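Local coordinates for uncharacterized protein DUF1344 (Bacteroides vulgatus ATCC 8482, PDB 3K6O), which is of unknown function but, as a NigD-like protein, pairs an N-terminal OB domain with a C-terminal beta-sandwich domain and is probably exported as a lipoprotein, at residues I17-V22 against V34-E39; E57-N62 against N80-V85; E39-V44 against F73-R78; D110-D115 against D211-N216. All blocks are in the same frame, centred on the assembly; numbering follows the deposited sequence.

Contact 1: residues I17-V22 against V34-E39; sequences IAMATV and VLDNGE
Leu35 turns CG beside its own backbone N (chi1 -69°) and then runs extended, which carries CD2 back to the 17-22 strand, 3.4 Å from Met19 O and more loosely beside Ala20 CB (4.4 Å). Asp36 takes a similar first torsion (-76°), and its carboxylate comes alongside the base of Met19, with OD2 3.8 Å from Met19 CB. That oxygen is committed elsewhere, to a salt bridge with Arg58 NH2. The backbones meet through one antiparallel hydrogen-bonded pair: Thr21 N gives to Val34 O at 3.0 Å, and Val34 N gives to Thr21 O at 2.8 Å. In the N-terminal OB domain this pair joins strand 16-23 to the short strand 32-34. Past Val34 the chain peels away into a type I turn from Leu35 to Gly38, where the backbone angles call for glycine, and waters take over the bridging. One water donates to Met19 O and accepts from Asp36 N. A second accepts from Thr21 OG1 and donates to both Val34 O and Asp36 OD1, the latter at 2.6 Å, tying the carboxylate to the strand pair. Asn37 OD1 accepts from Glu39 N just past the turn, at 2.9 Å, an Asx turn in which the donor sits above the carbonyl plane.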
loop_
_atom_site.group_PDB
_atom_site.type_symbol
_atom_site.label_atom_id
_atom_site.label_comp_id
_atom_site.label_asym_id
_atom_site.label_seq_id
_atom_site.Cartn_x
_atom_site.Cartn_y
_atom_site.Cartn_z
ATOM N N ILE A 17 -2.170 -6.568 -13.516
ATOM C CA ILE A 17 -1.954 -5.310 -12.860
ATOM C C ILE A 17 -1.839 -5.587 -11.351
ATOM O O ILE A 17 -2.848 -5.922 -10.707
ATOM C CB ILE A 17 -3.092 -4.297 -13.133
ATOM C CG1 ILE A 17 -3.354 -4.132 -14.639
ATOM C CG2 ILE A 17 -2.750 -2.949 -12.499
ATOM C CD1 ILE A 17 -2.115 -3.733 -15.470
ATOM N N ALA A 18 -0.641 -5.412 -10.783
ATOM C CA ALA A 18 -0.436 -5.702 -9.357
ATOM C C ALA A 18 0.700 -4.914 -8.722
ATOM O O ALA A 18 1.584 -4.398 -9.411
ATOM C CB ALA A 18 -0.238 -7.207 -9.117
HETATM N N MSE A 19 0.664 -4.849 -7.392
HETATM C CA MSE A 19 1.729 -4.242 -6.613
HETATM C C MSE A 19 3.012 -5.060 -6.713
HETATM O O MSE A 19 2.990 -6.277 -6.971
HETATM C CB MSE A 19 1.332 -4.155 -5.143
HETATM C CG MSE A 19 0.083 -3.332 -4.861
HETATM SE SE MSE A 19 0.460 -1.439 -4.984
HETATM C CE MSE A 19 2.029 -1.229 -4.058
ATOM N N ALA A 20 4.132 -4.379 -6.513
ATOM C CA ALA A 20 5.393 -5.033 -6.346
ATOM C C ALA A 20 6.363 -4.133 -5.612
ATOM O O ALA A 20 6.190 -2.924 -5.536
ATOM C CB ALA A 20 5.965 -5.459 -7.722
ATOM N N THR A 21 7.393 -4.732 -5.056
ATOM C CA THR A 21 8.442 -3.982 -4.412
ATOM C C THR A 21 9.712 -4.289 -5.148
ATOM O O THR A 21 10.004 -5.428 -5.439
ATOM C CB THR A 21 8.590 -4.360 -2.915
ATOM O OG1 THR A 21 7.310 -4.302 -2.261
ATOM C CG2 THR A 21 9.552 -3.376 -2.193
ATOM N N VAL A 22 10.443 -3.249 -5.476
ATOM C CA VAL A 22 11.732 -3.367 -6.112
ATOM C C VAL A 22 12.738 -3.896 -5.094
ATOM O O VAL A 22 12.758 -3.480 -3.940
ATOM C CB VAL A 22 12.195 -1.984 -6.640
ATOM C CG1 VAL A 22 13.601 -2.071 -7.279
ATOM C CG2 VAL A 22 11.179 -1.403 -7.622
ATOM N N VAL A 34 9.519 -7.940 -6.592
ATOM C CA VAL A 34 9.003 -8.984 -5.711
ATOM C C VAL A 34 7.520 -8.741 -5.555
ATOM O O VAL A 34 7.122 -7.680 -5.106
ATOM C CB VAL A 34 9.719 -8.954 -4.347
ATOM C CG1 VAL A 34 9.176 -10.045 -3.368
ATOM C CG2 VAL A 34 11.264 -9.072 -4.564
ATOM N N LEU A 35 6.698 -9.701 -5.961
ATOM C CA LEU A 35 5.251 -9.624 -5.740
ATOM C C LEU A 35 4.968 -9.795 -4.246
ATOM O O LEU A 35 5.839 -10.242 -3.492
ATOM C CB LEU A 35 4.516 -10.703 -6.557
ATOM C CG LEU A 35 4.498 -10.553 -8.067
ATOM C CD1 LEU A 35 3.764 -11.758 -8.752
ATOM C CD2 LEU A 35 3.851 -9.202 -8.434
ATOM N N ASP A 36 3.775 -9.423 -3.806
ATOM C CA ASP A 36 3.476 -9.463 -2.374
ATOM C C ASP A 36 3.377 -10.932 -1.881
ATOM O O ASP A 36 3.560 -11.206 -0.702
ATOM C CB ASP A 36 2.202 -8.663 -2.043
ATOM C CG ASP A 36 2.433 -7.155 -2.066
ATOM O OD1 ASP A 36 3.618 -6.760 -2.094
ATOM O OD2 ASP A 36 1.453 -6.356 -2.049
ATOM N N ASN A 37 3.091 -11.865 -2.771
ATOM C CA ASN A 37 3.154 -13.295 -2.423
ATOM C C ASN A 37 4.570 -13.841 -2.361
ATOM O O ASN A 37 4.766 -15.084 -2.248
ATOM C CB ASN A 37 2.337 -14.137 -3.388
ATOM C CG ASN A 37 2.947 -14.251 -4.744
ATOM O OD1 ASN A 37 4.020 -13.712 -5.036
ATOM N ND2 ASN A 37 2.245 -14.955 -5.614
ATOM N N GLY A 38 5.558 -12.947 -2.475
ATOM C CA GLY A 38 6.967 -13.368 -2.362
ATOM C C GLY A 38 7.645 -13.902 -3.613
ATOM O O GLY A 38 8.851 -14.197 -3.601
ATOM N N GLU A 39 6.927 -14.020 -4.720
ATOM C CA GLU A 39 7.591 -14.443 -5.944
ATOM C C GLU A 39 8.439 -13.327 -6.542
ATOM O O GLU A 39 8.015 -12.186 -6.604
ATOM C CB GLU A 39 6.586 -14.904 -6.982
ATOM C CG GLU A 39 5.858 -16.157 -6.555
ATOM C CD GLU A 39 4.928 -16.654 -7.632
ATOM O OE1 GLU A 39 4.276 -15.811 -8.300
ATOM O OE2 GLU A 39 4.897 -17.879 -7.837
HETATM O O HOH W 1 1.667 -8.320 -5.625
HETATM O O HOH W 2 6.181 -7.079 -2.511
#

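Contact 2: residues E57-N62 against N80-V85; sequences ERIFGN and NDYTLV
A classic beta bulge marks one end of this antiparallel pairing: Asn80 and Asp81 both face Asn62. Asn62 O accepts from Asn80 N, and Asn62 N gives to Asp81 O, each at 2.8 Å. The side chains add a third bond, from Asn80 ND2 to Asn62 OD1, also 2.8 Å and almost straight at 173°. Its acceptor lies in the amide plane of Asn80, but the donor stands above that of Asn62, the two amides being nearly perpendicular (87°). Further along, Phe60 and Thr83 exchange both backbone bonds. These strands, 58-66 and 75-93, form a beta hairpin of the OB domain. Tyr82 CG lies between its backbone N and carbonyl carbon (chi1 65°), laying the ring across Ile59, whose CG2 meets Tyr82 CD2 at 3.7 Å; the hydroxyl binds Pro49 O. Gly61 sits against Tyr82 CB, where a CB of its own would be crowded by Ile59 CD1. On the other face Phe60 CB packs on Val85 CG2 at 3.7 Å, while the Phe60 ring leads away from the strand pair. Arg58 runs beside Val85, its CG 3.9 Å from Val85 CB, before its guanidinium reaches Asp36.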
loop_
_atom_site.group_PDB
_atom_site.type_symbol
_atom_site.label_atom_id
_atom_site.label_comp_id
_atom_site.label_asym_id
_atom_site.label_seq_id
_atom_site.Cartn_x
_atom_site.Cartn_y
_atom_site.Cartn_z
ATOM N N GLU A 57 11.586 0.639 -3.182
ATOM C CA GLU A 57 10.561 1.391 -3.854
ATOM C C GLU A 57 9.393 0.463 -4.170
ATOM O O GLU A 57 9.568 -0.725 -4.493
ATOM C CB GLU A 57 11.075 2.077 -5.136
ATOM C CG GLU A 57 11.919 3.355 -4.923
ATOM C CD GLU A 57 12.211 4.089 -6.232
ATOM O OE1 GLU A 57 11.401 4.937 -6.671
ATOM O OE2 GLU A 57 13.240 3.794 -6.844
ATOM N N ARG A 58 8.205 1.035 -4.132
ATOM C CA ARG A 58 6.995 0.292 -4.334
ATOM C C ARG A 58 6.353 0.751 -5.642
ATOM O O ARG A 58 6.274 1.968 -5.897
ATOM C CB ARG A 58 6.057 0.627 -3.194
ATOM C CG ARG A 58 4.819 -0.212 -3.160
ATOM C CD ARG A 58 4.866 -1.234 -2.082
ATOM N NE ARG A 58 3.561 -1.888 -1.860
ATOM C CZ ARG A 58 3.325 -3.186 -2.065
ATOM N NH1 ARG A 58 4.280 -3.995 -2.518
ATOM N NH2 ARG A 58 2.119 -3.678 -1.803
ATOM N N ILE A 59 5.855 -0.201 -6.441
ATOM C CA ILE A 59 5.132 0.148 -7.668
ATOM C C ILE A 59 3.772 -0.541 -7.790
ATOM O O ILE A 59 3.541 -1.622 -7.231
ATOM C CB ILE A 59 5.997 -0.157 -8.937
ATOM C CG1 ILE A 59 6.182 -1.666 -9.166
ATOM C CG2 ILE A 59 7.342 0.515 -8.794
ATOM C CD1 ILE A 59 6.895 -2.023 -10.491
ATOM N N PHE A 60 2.890 0.079 -8.567
ATOM C CA PHE A 60 1.650 -0.538 -9.028
ATOM C C PHE A 60 1.904 -0.727 -10.521
ATOM O O PHE A 60 2.010 0.246 -11.291
ATOM C CB PHE A 60 0.478 0.400 -8.717
ATOM C CG PHE A 60 -0.883 -0.181 -8.960
ATOM C CD1 PHE A 60 -1.247 -1.419 -8.458
ATOM C CD2 PHE A 60 -1.836 0.549 -9.640
ATOM C CE1 PHE A 60 -2.541 -1.930 -8.671
ATOM C CE2 PHE A 60 -3.117 0.049 -9.857
ATOM C CZ PHE A 60 -3.473 -1.176 -9.365
ATOM N N GLY A 61 2.064 -1.979 -10.928
ATOM C CA GLY A 61 2.620 -2.269 -12.229
ATOM C C GLY A 61 1.764 -3.108 -13.138
ATOM O O GLY A 61 0.782 -3.699 -12.708
ATOM N N ASN A 62 2.167 -3.123 -14.412
ATOM C CA ASN A 62 1.543 -3.877 -15.476
ATOM C C ASN A 62 2.569 -4.877 -16.047
ATOM O O ASN A 62 3.499 -4.465 -16.710
ATOM C CB ASN A 62 1.074 -2.895 -16.568
ATOM C CG ASN A 62 0.413 -3.574 -17.730
ATOM O OD1 ASN A 62 0.656 -4.751 -18.015
ATOM N ND2 ASN A 62 -0.425 -2.831 -18.433
ATOM N N ASN A 80 5.378 -3.705 -18.680
ATOM C CA ASN A 80 4.639 -2.886 -19.655
ATOM C C ASN A 80 4.465 -1.429 -19.208
ATOM O O ASN A 80 4.445 -0.542 -20.025
ATOM C CB ASN A 80 3.248 -3.479 -19.948
ATOM C CG ASN A 80 3.294 -4.921 -20.461
ATOM O OD1 ASN A 80 4.071 -5.251 -21.358
ATOM N ND2 ASN A 80 2.442 -5.780 -19.894
ATOM N N ASP A 81 4.368 -1.195 -17.912
ATOM C CA ASP A 81 4.045 0.115 -17.356
ATOM C C ASP A 81 4.034 -0.012 -15.856
ATOM O O ASP A 81 3.916 -1.130 -15.317
ATOM C CB ASP A 81 2.645 0.553 -17.798
ATOM C CG ASP A 81 2.412 2.038 -17.666
ATOM O OD1 ASP A 81 3.309 2.784 -17.256
ATOM O OD2 ASP A 81 1.280 2.455 -17.959
ATOM N N TYR A 82 4.161 1.121 -15.178
ATOM C CA TYR A 82 3.895 1.159 -13.760
ATOM C C TYR A 82 3.745 2.592 -13.279
ATOM O O TYR A 82 3.993 3.546 -14.020
ATOM C CB TYR A 82 5.013 0.459 -12.983
ATOM C CG TYR A 82 6.352 1.151 -13.079
ATOM C CD1 TYR A 82 7.186 0.914 -14.136
ATOM C CD2 TYR A 82 6.769 2.050 -12.114
ATOM C CE1 TYR A 82 8.386 1.549 -14.232
ATOM C CE2 TYR A 82 7.976 2.685 -12.214
ATOM C CZ TYR A 82 8.769 2.427 -13.286
ATOM O OH TYR A 82 9.993 3.013 -13.398
ATOM N N THR A 83 3.325 2.735 -12.034
ATOM C CA THR A 83 3.394 4.022 -11.358
ATOM C C THR A 83 4.003 3.831 -9.988
ATOM O O THR A 83 3.889 2.750 -9.399
ATOM C CB THR A 83 2.020 4.712 -11.270
ATOM O OG1 THR A 83 2.208 6.057 -10.807
ATOM C CG2 THR A 83 1.062 3.962 -10.321
ATOM N N LEU A 84 4.712 4.844 -9.499
ATOM C CA LEU A 84 5.317 4.763 -8.177
ATOM C C LEU A 84 4.259 4.893 -7.110
ATOM O O LEU A 84 3.361 5.726 -7.198
ATOM C CB LEU A 84 6.363 5.855 -7.969
ATOM C CG LEU A 84 7.680 5.628 -8.710
ATOM C CD1 LEU A 84 8.598 6.852 -8.532
ATOM C CD2 LEU A 84 8.355 4.329 -8.234
ATOM N N VAL A 85 4.393 4.087 -6.074
ATOM C CA VAL A 85 3.492 4.157 -4.922
ATOM C C VAL A 85 4.277 4.624 -3.711
ATOM O O VAL A 85 5.235 3.998 -3.321
ATOM C CB VAL A 85 2.830 2.809 -4.687
ATOM C CG1 VAL A 85 2.019 2.823 -3.378
ATOM C CG2 VAL A 85 1.950 2.428 -5.934
HETATM O O HOH W 3 7.894 3.833 -3.468
#

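Contact 3: residues E39-V44 against F73-R78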
loop_
_atom_site.group_PDB
_atom_site.type_symbol
_atom_site.label_atom_id
_atom_site.label_comp_id
_atom_site.label_asym_id
_atom_site.label_seq_id
_atom_site.Cartn_x
_atom_site.Cartn_y
_atom_site.Cartn_z
ATOM N N GLU A 39 6.927 -14.020 -4.720
ATOM C CA GLU A 39 7.591 -14.443 -5.944
ATOM C C GLU A 39 8.439 -13.327 -6.542
ATOM O O GLU A 39 8.015 -12.186 -6.604
ATOM C CB GLU A 39 6.586 -14.904 -6.982
ATOM C CG GLU A 39 5.858 -16.157 -6.555
ATOM C CD GLU A 39 4.928 -16.654 -7.632
ATOM O OE1 GLU A 39 4.276 -15.811 -8.300
ATOM O OE2 GLU A 39 4.897 -17.879 -7.837
ATOM N N LYS A 40 9.633 -13.685 -7.004
ATOM C CA LYS A 40 10.574 -12.737 -7.545
ATOM C C LYS A 40 10.497 -12.807 -9.053
ATOM O O LYS A 40 10.569 -13.904 -9.638
ATOM C CB LYS A 40 11.987 -13.077 -7.113
ATOM C CG LYS A 40 12.242 -13.086 -5.596
ATOM C CD LYS A 40 13.727 -13.336 -5.356
ATOM C CE LYS A 40 13.980 -14.385 -4.261
ATOM N NZ LYS A 40 13.422 -13.946 -2.914
ATOM N N LEU A 41 10.399 -11.640 -9.673
ATOM C CA LEU A 41 10.246 -11.522 -11.117
ATOM C C LEU A 41 11.483 -10.897 -11.727
ATOM O O LEU A 41 11.931 -9.830 -11.263
ATOM C CB LEU A 41 9.018 -10.659 -11.432
ATOM C CG LEU A 41 7.685 -11.064 -10.782
ATOM C CD1 LEU A 41 6.566 -10.114 -11.210
ATOM C CD2 LEU A 41 7.341 -12.506 -11.112
ATOM N N TRP A 42 12.051 -11.567 -12.739
ATOM C CA TRP A 42 13.121 -11.003 -13.495
ATOM C C TRP A 42 12.631 -10.270 -14.754
ATOM O O TRP A 42 11.908 -10.855 -15.603
ATOM C CB TRP A 42 14.121 -12.089 -13.896
ATOM C CG TRP A 42 15.350 -11.498 -14.510
ATOM C CD1 TRP A 42 15.690 -11.484 -15.825
ATOM C CD2 TRP A 42 16.387 -10.785 -13.818
ATOM N NE1 TRP A 42 16.884 -10.828 -15.999
ATOM C CE2 TRP A 42 17.334 -10.389 -14.782
ATOM C CE3 TRP A 42 16.604 -10.454 -12.467
ATOM C CZ2 TRP A 42 18.482 -9.656 -14.452
ATOM C CZ3 TRP A 42 17.746 -9.723 -12.131
ATOM C CH2 TRP A 42 18.670 -9.338 -13.118
ATOM N N VAL A 43 13.063 -9.021 -14.914
ATOM C CA VAL A 43 12.644 -8.204 -16.064
ATOM C C VAL A 43 13.498 -8.478 -17.302
ATOM O O VAL A 43 14.675 -8.108 -17.342
ATOM C CB VAL A 43 12.671 -6.686 -15.739
ATOM C CG1 VAL A 43 12.149 -5.867 -16.946
ATOM C CG2 VAL A 43 11.848 -6.365 -14.457
ATOM N N VAL A 44 12.919 -9.132 -18.314
ATOM C CA VAL A 44 13.654 -9.424 -19.537
ATOM C C VAL A 44 13.218 -8.508 -20.685
ATOM O O VAL A 44 13.926 -8.409 -21.652
ATOM C CB VAL A 44 13.528 -10.919 -19.993
ATOM C CG1 VAL A 44 14.139 -11.842 -18.951
ATOM C CG2 VAL A 44 12.038 -11.313 -20.245
ATOM N N PHE A 73 14.234 -16.729 -9.568
ATOM C CA PHE A 73 13.171 -15.870 -10.081
ATOM C C PHE A 73 12.096 -16.775 -10.606
ATOM O O PHE A 73 12.356 -17.624 -11.465
ATOM C CB PHE A 73 13.704 -14.902 -11.162
ATOM C CG PHE A 73 14.795 -14.020 -10.655
ATOM C CD1 PHE A 73 14.506 -12.979 -9.828
ATOM C CD2 PHE A 73 16.120 -14.301 -10.917
ATOM C CE1 PHE A 73 15.518 -12.187 -9.278
ATOM C CE2 PHE A 73 17.128 -13.527 -10.390
ATOM C CZ PHE A 73 16.823 -12.451 -9.570
ATOM N N ALA A 74 10.905 -16.638 -10.048
ATOM C CA ALA A 74 9.793 -17.480 -10.430
ATOM C C ALA A 74 9.460 -17.334 -11.911
ATOM O O ALA A 74 9.157 -18.330 -12.569
ATOM C CB ALA A 74 8.554 -17.131 -9.573
ATOM N N TYR A 75 9.461 -16.087 -12.404
ATOM C CA TYR A 75 9.107 -15.767 -13.778
ATOM C C TYR A 75 9.996 -14.680 -14.373
ATOM O O TYR A 75 10.500 -13.815 -13.662
ATOM C CB TYR A 75 7.668 -15.270 -13.866
ATOM C CG TYR A 75 6.636 -16.266 -13.416
ATOM C CD1 TYR A 75 6.135 -17.224 -14.294
ATOM C CD2 TYR A 75 6.138 -16.227 -12.126
ATOM C CE1 TYR A 75 5.194 -18.136 -13.885
ATOM C CE2 TYR A 75 5.197 -17.130 -11.710
ATOM C CZ TYR A 75 4.723 -18.078 -12.593
ATOM O OH TYR A 75 3.785 -18.971 -12.162
ATOM N N ASN A 76 10.149 -14.745 -15.687
ATOM C CA ASN A 76 10.725 -13.687 -16.495
ATOM C C ASN A 76 9.556 -12.926 -17.067
ATOM O O ASN A 76 8.637 -13.543 -17.611
ATOM C CB ASN A 76 11.566 -14.245 -17.634
ATOM C CG ASN A 76 12.789 -14.973 -17.152
ATOM O OD1 ASN A 76 13.357 -14.643 -16.090
ATOM N ND2 ASN A 76 13.234 -15.960 -17.948
ATOM N N ILE A 77 9.576 -11.599 -16.931
ATOM C CA ILE A 77 8.443 -10.776 -17.335
ATOM C C ILE A 77 8.802 -9.658 -18.302
ATOM O O ILE A 77 9.972 -9.294 -18.454
ATOM C CB ILE A 77 7.708 -10.146 -16.093
ATOM C CG1 ILE A 77 8.591 -9.097 -15.391
ATOM C CG2 ILE A 77 7.333 -11.230 -15.098
ATOM C CD1 ILE A 77 7.838 -8.027 -14.584
ATOM N N ARG A 78 7.768 -9.126 -18.959
ATOM C CA ARG A 78 7.843 -7.844 -19.616
ATOM C C ARG A 78 7.179 -6.836 -18.679
ATOM O O ARG A 78 6.035 -7.039 -18.235
ATOM C CB ARG A 78 7.108 -7.847 -20.973
ATOM C CG ARG A 78 7.046 -6.497 -21.603
ATOM C CD ARG A 78 6.626 -6.507 -23.036
ATOM N NE ARG A 78 5.352 -7.161 -23.256
ATOM C CZ ARG A 78 5.184 -8.319 -23.895
ATOM N NH1 ARG A 78 6.213 -9.013 -24.378
ATOM N NH2 ARG A 78 3.964 -8.800 -24.041
HETATM O O HOH W 4 10.673 -16.266 -6.775
#
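Trp42 O accepts the backbone N of Ile77 at 2.8 Å, with Asn76 CA-H as a further contact on the same oxygen. Trp42 N gives to Tyr75 O, and Val44 N to Ile77 O at 3.0 Å. With CG anti to the backbone N (chi1 -171°), the Trp42 indole swings over Phe73: its CE3 stands over one face of that ring, toward the rim and 3.5 Å from Phe73 CZ, the planes inclined at 50°. An alanine in place of Phe73 is likely to leave a gap beside Trp42 CE3 and Lys40 CB and let the indole turn more freely. Asn76 OD1 touches Trp42 CB at 3.5 Å, while its ND2 is held by Glu67 and Glu70. Leu41 CD2 packs on Tyr75 CB at 3.9 Å, and Leu41 CB faces Ile77 CG2. Glu39 OE1 lies at the edge of the Tyr75 ring. Such a parallel pairing, here between strands 40-43 and 75-93, is typical of barrel closure in an OB fold.

Contact 4: residues D110-D115 against D211-N216; sequences DMWPSD and DVPGFN
Pro213 CD sits over one face of the Trp112 indole, 3.4 Å from Trp112 CD2, in a CH-pi contact with the six-membered ring. Val212 CA lies over the same indole's five-membered ring, a second CH-pi contact at 4.3 Å from the centroid, while Val212 CG2 reaches Trp112 CD1. The Phe215 side chain points back toward Trp112 and meets the far end of its six-membered ring: Phe215 CZ is 3.6 Å from Trp112 CH2, with the indole's outer rim at the edge of the phenyl ring and the planes 48° apart. Trp112 CG lies between the backbone N and carbonyl carbon (chi1 78°), a rotation that lays the indole along the 211-215 loop. With a serine in place of Trp112, Pro213 and Phe215 would probably lose the surface they rest on, and a gap would open beneath the loop. Asp110 slides past Pro213, its OD1 3.5 Å from Pro213 CB, and OD2 lies at the edge of the Phe215 ring, 3.7 Å from Phe215 CE1. No direct hydrogen bond crosses between the segments. Farther out, a salt bridge from Asp110 OD2 to Arg121 NH2 fixes the carboxylate, and the Phe215 ring meets Phe60 of the OB domain edge-to-face. The arrangement is a proline-aromatic packing in which the segment before helix 217-221 lies across strand 107-113 of the C-terminal beta-sandwich domain.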
loop_
_atom_site.group_PDB
_atom_site.type_symbol
_atom_site.label_atom_id
_atom_site.label_comp_id
_atom_site.label_asym_id
_atom_site.label_seq_id
_atom_site.Cartn_x
_atom_site.Cartn_y
_atom_site.Cartn_z
ATOM N N ASP A 110 -10.075 1.096 -2.115
ATOM C CA ASP A 110 -9.593 -0.247 -1.764
ATOM C C ASP A 110 -8.725 -0.189 -0.515
ATOM O O ASP A 110 -8.004 0.768 -0.320
ATOM C CB ASP A 110 -8.758 -0.856 -2.892
ATOM C CG ASP A 110 -9.568 -1.168 -4.104
ATOM O OD1 ASP A 110 -10.238 -2.208 -4.097
ATOM O OD2 ASP A 110 -9.546 -0.370 -5.052
HETATM N N MSE A 111 -8.818 -1.205 0.334
HETATM C CA MSE A 111 -7.843 -1.382 1.385
HETATM C C MSE A 111 -7.603 -2.845 1.658
HETATM O O MSE A 111 -8.543 -3.589 1.857
HETATM C CB MSE A 111 -8.268 -0.691 2.677
HETATM C CG MSE A 111 -7.225 -0.915 3.853
HETATM SE SE MSE A 111 -8.075 -0.362 5.551
HETATM C CE MSE A 111 -8.220 1.446 5.043
ATOM N N TRP A 112 -6.333 -3.239 1.710
ATOM C CA TRP A 112 -5.989 -4.608 2.048
ATOM C C TRP A 112 -4.570 -4.684 2.577
ATOM O O TRP A 112 -3.700 -3.935 2.137
ATOM C CB TRP A 112 -6.162 -5.532 0.834
ATOM C CG TRP A 112 -5.053 -5.469 -0.179
ATOM C CD1 TRP A 112 -4.070 -6.365 -0.344
ATOM C CD2 TRP A 112 -4.848 -4.455 -1.172
ATOM N NE1 TRP A 112 -3.268 -6.003 -1.401
ATOM C CE2 TRP A 112 -3.718 -4.818 -1.911
ATOM C CE3 TRP A 112 -5.523 -3.281 -1.512
ATOM C CZ2 TRP A 112 -3.216 -4.036 -2.960
ATOM C CZ3 TRP A 112 -5.029 -2.505 -2.582
ATOM C CH2 TRP A 112 -3.897 -2.894 -3.291
ATOM N N PRO A 113 -4.332 -5.585 3.529
ATOM C CA PRO A 113 -2.968 -5.856 3.960
ATOM C C PRO A 113 -2.311 -6.901 3.090
ATOM O O PRO A 113 -2.981 -7.777 2.561
ATOM C CB PRO A 113 -3.159 -6.420 5.374
ATOM C CG PRO A 113 -4.467 -7.144 5.311
ATOM C CD PRO A 113 -5.325 -6.375 4.284
ATOM N N SER A 114 -1.004 -6.797 2.976
ATOM C CA SER A 114 -0.146 -7.819 2.456
ATOM C C SER A 114 0.855 -8.149 3.578
ATOM O O SER A 114 0.775 -7.580 4.668
ATOM C CB SER A 114 0.613 -7.271 1.248
ATOM O OG SER A 114 1.388 -6.152 1.649
ATOM N N ASP A 115 1.835 -8.999 3.289
ATOM C CA ASP A 115 2.796 -9.416 4.311
ATOM C C ASP A 115 3.490 -8.225 4.929
ATOM O O ASP A 115 3.790 -8.271 6.110
ATOM C CB ASP A 115 3.859 -10.400 3.760
ATOM C CG ASP A 115 4.595 -11.213 4.886
ATOM O OD1 ASP A 115 3.918 -11.793 5.775
ATOM O OD2 ASP A 115 5.864 -11.269 4.870
ATOM N N ASP A 211 -7.957 -11.430 0.319
ATOM C CA ASP A 211 -8.190 -10.033 0.571
ATOM C C ASP A 211 -7.753 -9.127 -0.598
ATOM O O ASP A 211 -8.121 -7.955 -0.615
ATOM C CB ASP A 211 -7.393 -9.578 1.809
ATOM C CG ASP A 211 -7.856 -10.218 3.110
ATOM O OD1 ASP A 211 -8.960 -10.786 3.188
ATOM O OD2 ASP A 211 -7.082 -10.102 4.075
ATOM N N VAL A 212 -6.953 -9.642 -1.541
ATOM C CA VAL A 212 -6.321 -8.797 -2.561
ATOM C C VAL A 212 -7.343 -8.472 -3.654
ATOM O O VAL A 212 -7.899 -9.376 -4.249
ATOM C CB VAL A 212 -5.050 -9.486 -3.182
ATOM C CG1 VAL A 212 -4.413 -8.602 -4.253
ATOM C CG2 VAL A 212 -4.021 -9.849 -2.059
ATOM N N PRO A 213 -7.617 -7.169 -3.905
ATOM C CA PRO A 213 -8.559 -6.845 -4.983
ATOM C C PRO A 213 -7.973 -7.129 -6.357
ATOM O O PRO A 213 -6.774 -7.087 -6.511
ATOM C CB PRO A 213 -8.819 -5.332 -4.799
ATOM C CG PRO A 213 -7.986 -4.897 -3.696
ATOM C CD PRO A 213 -7.038 -5.961 -3.305
ATOM N N GLY A 214 -8.820 -7.447 -7.328
ATOM C CA GLY A 214 -8.404 -7.486 -8.744
ATOM C C GLY A 214 -8.358 -6.079 -9.332
ATOM O O GLY A 214 -9.196 -5.238 -9.013
ATOM N N PHE A 215 -7.355 -5.792 -10.154
ATOM C CA PHE A 215 -7.253 -4.466 -10.797
ATOM C C PHE A 215 -7.167 -4.606 -12.294
ATOM O O PHE A 215 -6.846 -5.680 -12.798
ATOM C CB PHE A 215 -6.014 -3.711 -10.299
ATOM C CG PHE A 215 -6.036 -3.411 -8.832
ATOM C CD1 PHE A 215 -6.895 -2.445 -8.322
ATOM C CD2 PHE A 215 -5.174 -4.069 -7.961
ATOM C CE1 PHE A 215 -6.915 -2.165 -6.965
ATOM C CE2 PHE A 215 -5.197 -3.798 -6.613
ATOM C CZ PHE A 215 -6.066 -2.842 -6.114
ATOM N N ASN A 216 -7.424 -3.517 -13.011
ATOM C CA ASN A 216 -7.184 -3.509 -14.458
ATOM C C ASN A 216 -6.416 -2.262 -14.930
ATOM O O ASN A 216 -6.091 -1.399 -14.119
ATOM C CB ASN A 216 -8.495 -3.742 -15.217
ATOM C CG ASN A 216 -9.581 -2.808 -14.805
ATOM O OD1 ASN A 216 -9.364 -1.601 -14.634
ATOM N ND2 ASN A 216 -10.785 -3.351 -14.663
HETATM O O HOH W 5 -9.558 -6.420 0.615
#

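How the contacts relate
Contacts 1, 2 and 3 belong to the N-terminal OB domain, and contact 4 brings the C-terminal tail against the beta-sandwich domain. Contact 1 closes before contact 2 opens, with centres about 10 Å apart; strands 16-23 and 58-66 are neighbours, and the salt bridge from Asp36 to Arg58 links the two. Contact 3 shares Glu39 with contact 1 and strand 75-93 with contact 2, its segments alternating with those of contact 2 along the chain. Contact 4 comes last. It touches contact 1 through Met19 and Trp112 and contact 2 through Phe60 and Phe215, but lies about 10 Å from contact 3 at the nearest atoms. The tail thus packs between the two domains.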